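Local coordinates for mandelate racemase / muconate lactonizing enzyme, C-terminal domain protein (Pseudovibrio sp. JE062, PDB 4JHM), which is of unknown function but belongs to the enolase superfamily, pairing an N-terminal capping domain with a C-terminal domain of the TIM-barrel type, at residues R192-T197 with N217-E222; K211-H216 with T240-S245; Y137-M142 with K165-C170. All coordinates share one frame; numbering follows the deposited sequence.

Contact 1: R192-T197 with N217-E222; sequences RFMLDT and NWEWLE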
loop_
_atom_site.group_PDB
_atom_site.type_symbol
_atom_site.label_atom_id
_atom_site.label_comp_id
_atom_site.label_asym_id
_atom_site.label_seq_id
_atom_site.Cartn_x
_atom_site.Cartn_y
_atom_site.Cartn_z
ATOM N N ARG A 192 7.459 -12.508 -36.195
ATOM C CA ARG A 192 7.121 -12.334 -34.784
ATOM C C ARG A 192 6.453 -13.598 -34.248
ATOM O O ARG A 192 5.472 -14.068 -34.820
ATOM C CB ARG A 192 6.166 -11.147 -34.605
ATOM C CG ARG A 192 6.696 -9.808 -35.097
ATOM C CD ARG A 192 7.952 -9.404 -34.350
ATOM N NE ARG A 192 7.765 -9.460 -32.900
ATOM C CZ ARG A 192 8.756 -9.445 -32.014
ATOM N NH1 ARG A 192 10.022 -9.377 -32.413
ATOM N NH2 ARG A 192 8.483 -9.500 -30.721
ATOM N N PHE A 193 6.976 -14.143 -33.152
ATOM C CA PHE A 193 6.455 -15.394 -32.598
ATOM C C PHE A 193 5.792 -15.211 -31.238
ATOM O O PHE A 193 6.277 -14.455 -30.393
ATOM C CB PHE A 193 7.571 -16.433 -32.476
ATOM C CG PHE A 193 7.985 -17.044 -33.790
ATOM C CD1 PHE A 193 7.281 -18.111 -34.326
ATOM C CD2 PHE A 193 9.086 -16.564 -34.478
ATOM C CE1 PHE A 193 7.664 -18.679 -35.526
ATOM C CE2 PHE A 193 9.478 -17.133 -35.678
ATOM C CZ PHE A 193 8.766 -18.191 -36.202
HETATM N N MSE A 194 4.681 -15.920 -31.042
HETATM C CA MSE A 194 3.939 -15.906 -29.783
HETATM C C MSE A 194 3.695 -17.327 -29.358
HETATM O O MSE A 194 3.781 -18.250 -30.169
HETATM C CB MSE A 194 2.581 -15.218 -29.931
HETATM C CG MSE A 194 2.706 -13.747 -30.305
HETATM SE SE MSE A 194 2.508 -13.504 -32.256
HETATM C CE MSE A 194 0.992 -12.248 -32.245
ATOM N N LEU A 195 3.373 -17.513 -28.080
ATOM C CA LEU A 195 3.167 -18.840 -27.518
ATOM C C LEU A 195 1.935 -18.855 -26.624
ATOM O O LEU A 195 1.789 -17.994 -25.755
ATOM C CB LEU A 195 4.394 -19.241 -26.708
ATOM C CG LEU A 195 4.432 -20.671 -26.178
ATOM C CD1 LEU A 195 4.440 -21.661 -27.330
ATOM C CD2 LEU A 195 5.657 -20.861 -25.298
ATOM N N ASP A 196 1.047 -19.823 -26.845
ATOM C CA ASP A 196 -0.135 -20.008 -25.993
ATOM C C ASP A 196 -0.027 -21.322 -25.208
ATOM O O ASP A 196 -0.055 -22.406 -25.798
ATOM C CB ASP A 196 -1.416 -19.994 -26.839
ATOM C CG ASP A 196 -2.677 -20.190 -26.005
ATOM O OD1 ASP A 196 -2.557 -20.481 -24.799
ATOM O OD2 ASP A 196 -3.792 -20.054 -26.550
ATOM N N THR A 197 0.104 -21.225 -23.886
ATOM C CA THR A 197 0.239 -22.412 -23.041
ATOM C C THR A 197 -1.053 -22.707 -22.265
ATOM O O THR A 197 -1.040 -23.423 -21.258
ATOM C CB THR A 197 1.420 -22.278 -22.055
ATOM O OG1 THR A 197 1.221 -21.135 -21.215
ATOM C CG2 THR A 197 2.739 -22.131 -22.802
ATOM N N ASN A 217 13.342 -11.966 -27.667
ATOM C CA ASN A 217 12.452 -10.944 -28.214
ATOM C C ASN A 217 11.159 -11.465 -28.853
ATOM O O ASN A 217 10.633 -10.856 -29.781
ATOM C CB ASN A 217 13.223 -10.067 -29.209
ATOM C CG ASN A 217 14.163 -9.087 -28.521
ATOM O OD1 ASN A 217 13.841 -8.524 -27.476
ATOM N ND2 ASN A 217 15.329 -8.869 -29.116
ATOM N N TRP A 218 10.635 -12.577 -28.348
ATOM C CA TRP A 218 9.339 -13.067 -28.808
ATOM C C TRP A 218 8.258 -12.078 -28.415
ATOM O O TRP A 218 8.465 -11.230 -27.553
ATOM C CB TRP A 218 9.026 -14.443 -28.233
ATOM C CG TRP A 218 9.764 -15.533 -28.914
ATOM C CD1 TRP A 218 11.039 -15.483 -29.386
ATOM C CD2 TRP A 218 9.283 -16.854 -29.188
ATOM N NE1 TRP A 218 11.383 -16.688 -29.946
ATOM C CE2 TRP A 218 10.321 -17.547 -29.836
ATOM C CE3 TRP A 218 8.073 -17.513 -28.955
ATOM C CZ2 TRP A 218 10.189 -18.867 -30.254
ATOM C CZ3 TRP A 218 7.942 -18.820 -29.367
ATOM C CH2 TRP A 218 8.995 -19.486 -30.010
ATOM N N GLU A 219 7.099 -12.209 -29.048
ATOM C CA GLU A 219 6.083 -11.164 -29.034
ATOM C C GLU A 219 5.263 -11.160 -27.749
ATOM O O GLU A 219 5.220 -10.150 -27.049
ATOM C CB GLU A 219 5.188 -11.308 -30.271
ATOM C CG GLU A 219 4.069 -10.288 -30.383
ATOM C CD GLU A 219 4.573 -8.882 -30.618
ATOM O OE1 GLU A 219 5.807 -8.686 -30.641
ATOM O OE2 GLU A 219 3.731 -7.973 -30.779
ATOM N N TRP A 220 4.607 -12.275 -27.440
ATOM C CA TRP A 220 3.876 -12.381 -26.181
ATOM C C TRP A 220 3.644 -13.817 -25.720
ATOM O O TRP A 220 3.566 -14.737 -26.528
ATOM C CB TRP A 220 2.548 -11.605 -26.239
ATOM C CG TRP A 220 1.406 -12.284 -26.936
ATOM C CD1 TRP A 220 0.906 -13.528 -26.685
ATOM C CD2 TRP A 220 0.588 -11.725 -27.962
ATOM N NE1 TRP A 220 -0.157 -13.790 -27.514
ATOM C CE2 TRP A 220 -0.375 -12.693 -28.304
ATOM C CE3 TRP A 220 0.587 -10.503 -28.640
ATOM C CZ2 TRP A 220 -1.331 -12.476 -29.292
ATOM C CZ3 TRP A 220 -0.363 -10.286 -29.618
ATOM C CH2 TRP A 220 -1.310 -11.267 -29.934
ATOM N N LEU A 221 3.553 -13.984 -24.403
ATOM C CA LEU A 221 3.189 -15.250 -23.791
ATOM C C LEU A 221 1.731 -15.178 -23.375
ATOM O O LEU A 221 1.364 -14.388 -22.507
ATOM C CB LEU A 221 4.063 -15.532 -22.564
ATOM C CG LEU A 221 3.634 -16.725 -21.698
ATOM C CD1 LEU A 221 3.458 -17.966 -22.558
ATOM C CD2 LEU A 221 4.620 -16.998 -20.573
ATOM N N GLU A 222 0.902 -16.009 -23.990
ATOM C CA GLU A 222 -0.531 -15.979 -23.733
ATOM C C GLU A 222 -0.942 -17.106 -22.789
ATOM O O GLU A 222 -0.602 -18.266 -23.007
ATOM C CB GLU A 222 -1.304 -16.075 -25.059
ATOM C CG GLU A 222 -2.771 -16.451 -24.910
ATOM C CD GLU A 222 -3.523 -16.435 -26.227
ATOM O OE1 GLU A 222 -3.184 -15.609 -27.107
ATOM O OE2 GLU A 222 -4.460 -17.252 -26.376
#

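Contact 2: K211-H216 with T240-S245; sequences KWMERH and TDLEIS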
loop_
_atom_site.group_PDB
_atom_site.type_symbol
_atom_site.label_atom_id
_atom_site.label_comp_id
_atom_site.label_asym_id
_atom_site.label_seq_id
_atom_site.Cartn_x
_atom_site.Cartn_y
_atom_site.Cartn_z
ATOM N N LYS A 211 11.180 -15.450 -19.204
ATOM C CA LYS A 211 12.550 -14.959 -19.220
ATOM C C LYS A 211 13.254 -15.379 -20.504
ATOM O O LYS A 211 13.998 -14.605 -21.096
ATOM C CB LYS A 211 13.330 -15.479 -18.011
ATOM C CG LYS A 211 12.975 -14.801 -16.699
ATOM C CD LYS A 211 14.107 -14.948 -15.695
ATOM C CE LYS A 211 13.694 -14.527 -14.288
ATOM N NZ LYS A 211 13.275 -13.101 -14.181
ATOM N N TRP A 212 13.014 -16.609 -20.937
ATOM C CA TRP A 212 13.596 -17.090 -22.179
ATOM C C TRP A 212 12.999 -16.374 -23.389
ATOM O O TRP A 212 13.727 -15.943 -24.284
ATOM C CB TRP A 212 13.400 -18.596 -22.312
ATOM C CG TRP A 212 14.026 -19.164 -23.544
ATOM C CD1 TRP A 212 15.232 -19.797 -23.637
ATOM C CD2 TRP A 212 13.479 -19.147 -24.869
ATOM N NE1 TRP A 212 15.466 -20.177 -24.935
ATOM C CE2 TRP A 212 14.404 -19.791 -25.710
ATOM C CE3 TRP A 212 12.293 -18.651 -25.423
ATOM C CZ2 TRP A 212 14.184 -19.949 -27.072
ATOM C CZ3 TRP A 212 12.076 -18.807 -26.774
ATOM C CH2 TRP A 212 13.017 -19.448 -27.586
HETATM N N MSE A 213 11.676 -16.246 -23.418
HETATM C CA MSE A 213 11.001 -15.576 -24.529
HETATM C C MSE A 213 11.431 -14.139 -24.550
HETATM O O MSE A 213 11.512 -13.530 -25.618
HETATM C CB MSE A 213 9.482 -15.689 -24.396
HETATM C CG MSE A 213 9.014 -17.078 -24.813
HETATM SE SE MSE A 213 7.109 -17.349 -24.408
HETATM C CE MSE A 213 6.352 -15.887 -25.488
ATOM N N GLU A 214 11.719 -13.596 -23.365
ATOM C CA GLU A 214 12.159 -12.208 -23.214
ATOM C C GLU A 214 13.551 -11.981 -23.808
ATOM O O GLU A 214 13.806 -10.935 -24.397
ATOM C CB GLU A 214 12.151 -11.811 -21.732
ATOM C CG GLU A 214 12.497 -10.355 -21.441
ATOM C CD GLU A 214 12.754 -10.096 -19.960
ATOM O OE1 GLU A 214 13.386 -10.956 -19.304
ATOM O OE2 GLU A 214 12.337 -9.031 -19.449
ATOM N N ARG A 215 14.446 -12.954 -23.649
ATOM C CA ARG A 215 15.805 -12.846 -24.190
ATOM C C ARG A 215 15.798 -12.863 -25.708
ATOM O O ARG A 215 16.598 -12.184 -26.346
ATOM C CB ARG A 215 16.695 -13.997 -23.701
ATOM C CG ARG A 215 17.243 -13.814 -22.300
ATOM C CD ARG A 215 18.491 -14.648 -22.053
ATOM N NE ARG A 215 19.168 -14.209 -20.833
ATOM C CZ ARG A 215 20.108 -13.265 -20.781
ATOM N NH1 ARG A 215 20.654 -12.936 -19.614
ATOM N NH2 ARG A 215 20.516 -12.652 -21.888
ATOM N N HIS A 216 14.903 -13.659 -26.281
ATOM C CA HIS A 216 14.873 -13.845 -27.724
ATOM C C HIS A 216 13.777 -12.997 -28.383
ATOM O O HIS A 216 13.356 -13.257 -29.508
ATOM C CB HIS A 216 14.736 -15.333 -28.048
ATOM C CG HIS A 216 15.892 -16.160 -27.563
ATOM N ND1 HIS A 216 15.934 -16.720 -26.302
ATOM C CD2 HIS A 216 17.051 -16.515 -28.169
ATOM C CE1 HIS A 216 17.064 -17.391 -26.155
ATOM N NE2 HIS A 216 17.759 -17.280 -27.274
ATOM N N THR A 240 9.415 -9.065 -15.895
ATOM C CA THR A 240 9.893 -9.153 -17.274
ATOM C C THR A 240 9.295 -8.027 -18.102
ATOM O O THR A 240 8.388 -7.330 -17.656
ATOM C CB THR A 240 9.503 -10.481 -17.956
ATOM O OG1 THR A 240 8.173 -10.381 -18.489
ATOM C CG2 THR A 240 9.589 -11.653 -16.983
ATOM N N ASP A 241 9.803 -7.864 -19.319
ATOM C CA ASP A 241 9.288 -6.858 -20.242
ATOM C C ASP A 241 8.439 -7.512 -21.330
ATOM O O ASP A 241 7.914 -6.845 -22.221
ATOM C CB ASP A 241 10.446 -6.072 -20.851
ATOM C CG ASP A 241 11.193 -5.247 -19.818
ATOM O OD1 ASP A 241 10.615 -4.970 -18.742
ATOM O OD2 ASP A 241 12.355 -4.874 -20.079
ATOM N N LEU A 242 8.301 -8.828 -21.238
ATOM C CA LEU A 242 7.529 -9.594 -22.199
ATOM C C LEU A 242 6.038 -9.336 -22.005
ATOM O O LEU A 242 5.541 -9.351 -20.877
ATOM C CB LEU A 242 7.825 -11.081 -22.005
ATOM C CG LEU A 242 7.136 -12.070 -22.939
ATOM C CD1 LEU A 242 7.750 -11.985 -24.325
ATOM C CD2 LEU A 242 7.247 -13.480 -22.378
ATOM N N GLU A 243 5.325 -9.105 -23.103
ATOM C CA GLU A 243 3.874 -8.950 -23.047
ATOM C C GLU A 243 3.233 -10.227 -22.496
ATOM O O GLU A 243 3.439 -11.314 -23.038
ATOM C CB GLU A 243 3.322 -8.633 -24.443
ATOM C CG GLU A 243 1.815 -8.399 -24.513
ATOM C CD GLU A 243 1.361 -7.906 -25.880
ATOM O OE1 GLU A 243 2.232 -7.685 -26.750
ATOM O OE2 GLU A 243 0.137 -7.740 -26.086
ATOM N N ILE A 244 2.474 -10.095 -21.409
ATOM C CA ILE A 244 1.777 -11.230 -20.808
ATOM C C ILE A 244 0.275 -11.062 -20.990
ATOM O O ILE A 244 -0.299 -10.071 -20.536
ATOM C CB ILE A 244 2.085 -11.345 -19.306
ATOM C CG1 ILE A 244 3.597 -11.389 -19.072
ATOM C CG2 ILE A 244 1.415 -12.571 -18.712
ATOM C CD1 ILE A 244 4.313 -12.481 -19.834
ATOM N N SER A 245 -0.360 -12.030 -21.649
ATOM C CA SER A 245 -1.772 -11.915 -21.994
ATOM C C SER A 245 -2.608 -13.003 -21.328
ATOM O O SER A 245 -2.099 -14.069 -21.009
ATOM C CB SER A 245 -1.941 -11.984 -23.507
ATOM O OG SER A 245 -3.107 -11.293 -23.916
#

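Contact 3: Y137-M142 with K165-C170; sequences YASTPM and KLHCYC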
loop_
_atom_site.group_PDB
_atom_site.type_symbol
_atom_site.label_atom_id
_atom_site.label_comp_id
_atom_site.label_asym_id
_atom_site.label_seq_id
_atom_site.Cartn_x
_atom_site.Cartn_y
_atom_site.Cartn_z
ATOM N N TYR A 137 -1.910 -12.612 -37.454
ATOM C CA TYR A 137 -0.968 -13.694 -37.197
ATOM C C TYR A 137 -1.646 -15.039 -37.441
ATOM O O TYR A 137 -2.841 -15.200 -37.200
ATOM C CB TYR A 137 -0.399 -13.624 -35.773
ATOM C CG TYR A 137 -1.419 -13.784 -34.666
ATOM C CD1 TYR A 137 -1.812 -15.043 -34.228
ATOM C CD2 TYR A 137 -1.973 -12.673 -34.043
ATOM C CE1 TYR A 137 -2.742 -15.188 -33.213
ATOM C CE2 TYR A 137 -2.899 -12.807 -33.024
ATOM C CZ TYR A 137 -3.283 -14.065 -32.615
ATOM O OH TYR A 137 -4.210 -14.199 -31.611
ATOM N N ALA A 138 -0.878 -15.996 -37.946
ATOM C CA ALA A 138 -1.381 -17.347 -38.130
ATOM C C ALA A 138 -1.416 -18.049 -36.776
ATOM O O ALA A 138 -0.383 -18.204 -36.120
ATOM C CB ALA A 138 -0.501 -18.109 -39.107
ATOM N N SER A 139 -2.607 -18.450 -36.347
ATOM C CA SER A 139 -2.764 -19.153 -35.081
ATOM C C SER A 139 -2.756 -20.643 -35.384
ATOM O O SER A 139 -3.699 -21.165 -35.973
ATOM C CB SER A 139 -4.068 -18.738 -34.409
ATOM O OG SER A 139 -3.965 -18.831 -33.003
ATOM N N THR A 140 -1.685 -21.322 -34.986
ATOM C CA THR A 140 -1.376 -22.645 -35.526
ATOM C C THR A 140 -2.007 -23.786 -34.740
ATOM O O THR A 140 -2.351 -23.626 -33.571
ATOM C CB THR A 140 0.145 -22.890 -35.548
ATOM O OG1 THR A 140 0.570 -23.399 -34.277
ATOM C CG2 THR A 140 0.892 -21.601 -35.855
ATOM N N PRO A 141 -2.153 -24.950 -35.387
ATOM C CA PRO A 141 -2.551 -26.160 -34.686
ATOM C C PRO A 141 -1.360 -26.779 -33.966
ATOM O O PRO A 141 -0.225 -26.326 -34.135
ATOM C CB PRO A 141 -3.019 -27.076 -35.817
ATOM C CG PRO A 141 -2.192 -26.666 -36.987
ATOM C CD PRO A 141 -1.957 -25.187 -36.829
HETATM N N MSE A 142 -1.618 -27.812 -33.175
HETATM C CA MSE A 142 -0.560 -28.491 -32.445
HETATM C C MSE A 142 -0.163 -29.731 -33.197
HETATM O O MSE A 142 -1.012 -30.538 -33.568
HETATM C CB MSE A 142 -1.093 -28.794 -31.049
HETATM C CG MSE A 142 -0.639 -30.132 -30.483
HETATM SE SE MSE A 142 -1.572 -30.403 -28.768
HETATM C CE MSE A 142 -0.117 -31.364 -27.860
ATOM N N LYS A 165 1.494 -17.293 -33.883
ATOM C CA LYS A 165 1.267 -17.734 -32.515
ATOM C C LYS A 165 1.165 -19.248 -32.502
ATOM O O LYS A 165 0.169 -19.820 -32.944
ATOM C CB LYS A 165 0.001 -17.126 -31.903
ATOM C CG LYS A 165 -0.297 -17.685 -30.515
ATOM C CD LYS A 165 -1.479 -17.013 -29.844
ATOM C CE LYS A 165 -2.808 -17.562 -30.333
ATOM N NZ LYS A 165 -3.958 -16.772 -29.808
ATOM N N LEU A 166 2.206 -19.887 -31.989
ATOM C CA LEU A 166 2.251 -21.330 -31.901
ATOM C C LEU A 166 1.308 -21.819 -30.817
ATOM O O LEU A 166 1.349 -21.327 -29.701
ATOM C CB LEU A 166 3.664 -21.786 -31.547
ATOM C CG LEU A 166 4.799 -21.283 -32.431
ATOM C CD1 LEU A 166 6.125 -21.448 -31.709
ATOM C CD2 LEU A 166 4.804 -22.027 -33.752
ATOM N N HIS A 167 0.458 -22.785 -31.140
ATOM C CA HIS A 167 -0.177 -23.577 -30.097
ATOM C C HIS A 167 0.737 -24.761 -29.853
ATOM O O HIS A 167 1.291 -25.330 -30.796
ATOM C CB HIS A 167 -1.588 -24.016 -30.479
ATOM C CG HIS A 167 -2.618 -22.953 -30.264
ATOM N ND1 HIS A 167 -3.238 -22.291 -31.302
ATOM C CD2 HIS A 167 -3.119 -22.418 -29.126
ATOM C CE1 HIS A 167 -4.086 -21.405 -30.814
ATOM N NE2 HIS A 167 -4.033 -21.461 -29.495
ATOM N N CYS A 168 0.918 -25.109 -28.587
ATOM C CA CYS A 168 1.943 -26.066 -28.210
ATOM C C CYS A 168 1.391 -27.200 -27.356
ATOM O O CYS A 168 0.180 -27.334 -27.170
ATOM C CB CYS A 168 3.067 -25.346 -27.464
ATOM S SG CYS A 168 2.535 -24.547 -25.936
ATOM N N TYR A 169 2.303 -28.015 -26.840
ATOM C CA TYR A 169 1.942 -29.166 -26.034
ATOM C C TYR A 169 1.414 -28.737 -24.669
ATOM O O TYR A 169 0.685 -29.481 -24.019
ATOM C CB TYR A 169 3.153 -30.088 -25.887
ATOM C CG TYR A 169 3.774 -30.453 -27.219
ATOM C CD1 TYR A 169 3.262 -31.493 -27.980
ATOM C CD2 TYR A 169 4.859 -29.745 -27.725
ATOM C CE1 TYR A 169 3.816 -31.826 -29.204
ATOM C CE2 TYR A 169 5.421 -30.073 -28.948
ATOM C CZ TYR A 169 4.895 -31.116 -29.683
ATOM O OH TYR A 169 5.440 -31.454 -30.901
ATOM N N CYS A 170 1.769 -27.527 -24.249
ATOM C CA CYS A 170 1.381 -27.030 -22.935
ATOM C C CYS A 170 1.998 -27.895 -21.839
ATOM O O CYS A 170 1.432 -28.062 -20.760
ATOM C CB CYS A 170 -0.140 -26.978 -22.809
ATOM S SG CYS A 170 -0.893 -25.913 -24.056
#

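Contact 1: R192-T197 with N217-E222
Glu219 OE1 is gripped twice by the guanidinium of Arg192. The firmer bond of this salt bridge comes from Arg192 NH2 to Glu219 OE1, at 2.8 Å; a weak one comes from NE. The two side chains cross at about a right angle, with guanidinium and carboxylate planes 78° apart. Bends at chi2 (-61°) and chi3 (-52°) swing the arginine chain back toward residues 217-222. There NH2 also makes a weak bond to the carbonyl oxygen of Asn217.

The backbones pair as parallel strands. Glu219 N gives a short bond to Phe193 O, 2.7 Å. Further on, Leu195 bonds to both sides of its partner Leu221: its N donates to Trp220 O, and Leu195 O accepts from Glu222 N at 2.8 Å. Thr197 N to Glu222 O (3.2 Å) closes the ladder.

On one face of the sheet, Phe193 CB sits over the six-membered ring of Trp218, 3.7 Å from its centroid. This is a CH-pi contact. Leu195 and Leu221 lie on the same face, where Met213 of helix 203-215 packs on them. On the other face, the selenomethionine Met194 lies across the Trp220 ring. Its CE is 3.6 Å from the centroid of the six-membered ring, and SE stands farther above the same face, a Met-aromatic contact.

Asp196 and Glu222 point to this second face as well, with their carboxylates close together. Each has a partner elsewhere: Ala198 N for Asp196 and Lys165 for Glu222. The strands and helix 203-215 between them form a beta-alpha-beta unit of the TIM-type barrel. Acidic groups at the C-terminal strand ends are a familiar feature of the active-site end in enolase-superfamily barrels.

Contact 2: K211-H216 with T240-S245
Glu214 reaches from its helix to the turn before strand 243-245. Asp241 N donates to Glu214 OE2 at 2.8 Å, with an N-H...O angle of 151°. The donor meets the oxygen from above the carboxylate plane. The glutamate spans the gap because its chain is extended, with CG anti to the backbone N (chi1 -176°). The same oxygen lies against Thr240, 3.5 Å from Thr240 CB. Next to this polar link, one residue earlier on the helix, is an apolar one: CB of the selenomethionine Met213 touches Leu242 CD2 at 3.7 Å. The Met213 chain turns at chi3, and its CE also lies near Leu242 CD2.

The turn is held from within. Leu242 N bonds to Thr240 OG1 at 3.2 Å, an ST turn. Thr240 OG1 is bonded in turn to Leu236 O of helix 230-239. This fixes the turn that presents Asp241 N to the glutamate.

The helix end has its own lock. His216, the first residue to leave the helix, donates from ND1 to Trp212 O at 3.1 Å, and its backbone N reaches that oxygen from the opposite face of the carbonyl plane. The imidazole is thereby laid over the Trp212 ring, with ND1 3.5 Å above the ring plane.

Asp241 also faces a second subunit, where Lys211 and Arg235 of that chain make long, weak ion pairs with it. Within the chain, Met213 and Leu242 both pack on Leu221 of strand 220-222, while Trp212 leans on helix 172-186. The contact thus joins the C-terminal end of helix 203-215 to the loop leading into strand 243-245, next to strand 220-222.

Contact 3: Y137-M142 with K165-C170
Ser139 and Lys165 form the one bridge between two nearly parallel strands, whose short axes run 4° apart. Lys165 bonds to both sides of Ser139. Its N donates to Ala138 O at 3.1 Å, and Lys165 O accepts from Thr140 N at 3.1 Å, with an N-H...O angle of 173°.

Past this bridge, Thr140 takes over with its side chain. His167 N donates to Thr140 OG1 at 3.2 Å, and that hydroxyl in turn donates a hydrogen bond to Pro141 O. The oxygen can serve both because it lies between the backbone N and the carbonyl carbon (chi1 86°). The imidazole of His167 turns back to the same residue. ND1 gives a 2.8 Å bond to Thr140 O, lying in the carbonyl plane and in the ring plane too. Two bonds thus tie His167 to Thr140. Beyond them, the CE methyl of the selenomethionine Met142 packs against Tyr169 CD1 at 3.4 Å.

On the face of Ser139, the Lys165 chain runs past the Tyr137 ring, with Lys165 CB 3.6 Å from Tyr137 CE1. A bend at chi3 leads its amine to the phenol, and Lys165 NZ donates to Tyr137 OH at 3.2 Å. The amine also forms salt bridges with Glu324 and Glu222, and Ser139 OG is bonded to Glu324.

His167 NE2 has a weak bond to Asp196. The lysine amine is held by several groups, the imidazole by one sound bond and one weak one. Such a buried polar cluster at the C-terminal ends of the strands is consistent with the active-site end of an enolase-superfamily barrel.

Overall arrangement
Contacts 1 and 3 are buried pairings of adjacent parallel barrel strands, each spanning a beta-alpha-beta unit. They adjoin, since strands 163-167 and 192-196 are neighbours in the sheet, and the salt bridge of Glu222 with Lys165 joins their polar ends. Contact 2, also largely buried but with a partly exposed polar rim, lies farther from the chain centre and borders other subunits. It touches contact 1 through helix 203-215 and strand 220-222, but not contact 3, whose nearest atoms are about 8 Å away. Contact 1 combines backbone ladder, aromatic packing and a peripheral salt bridge. Contact 3 relies on side-chain bonds of Lys165, His167 and Thr140; contact 2 has one hydrogen bond across beside the Met213-Leu242 packing.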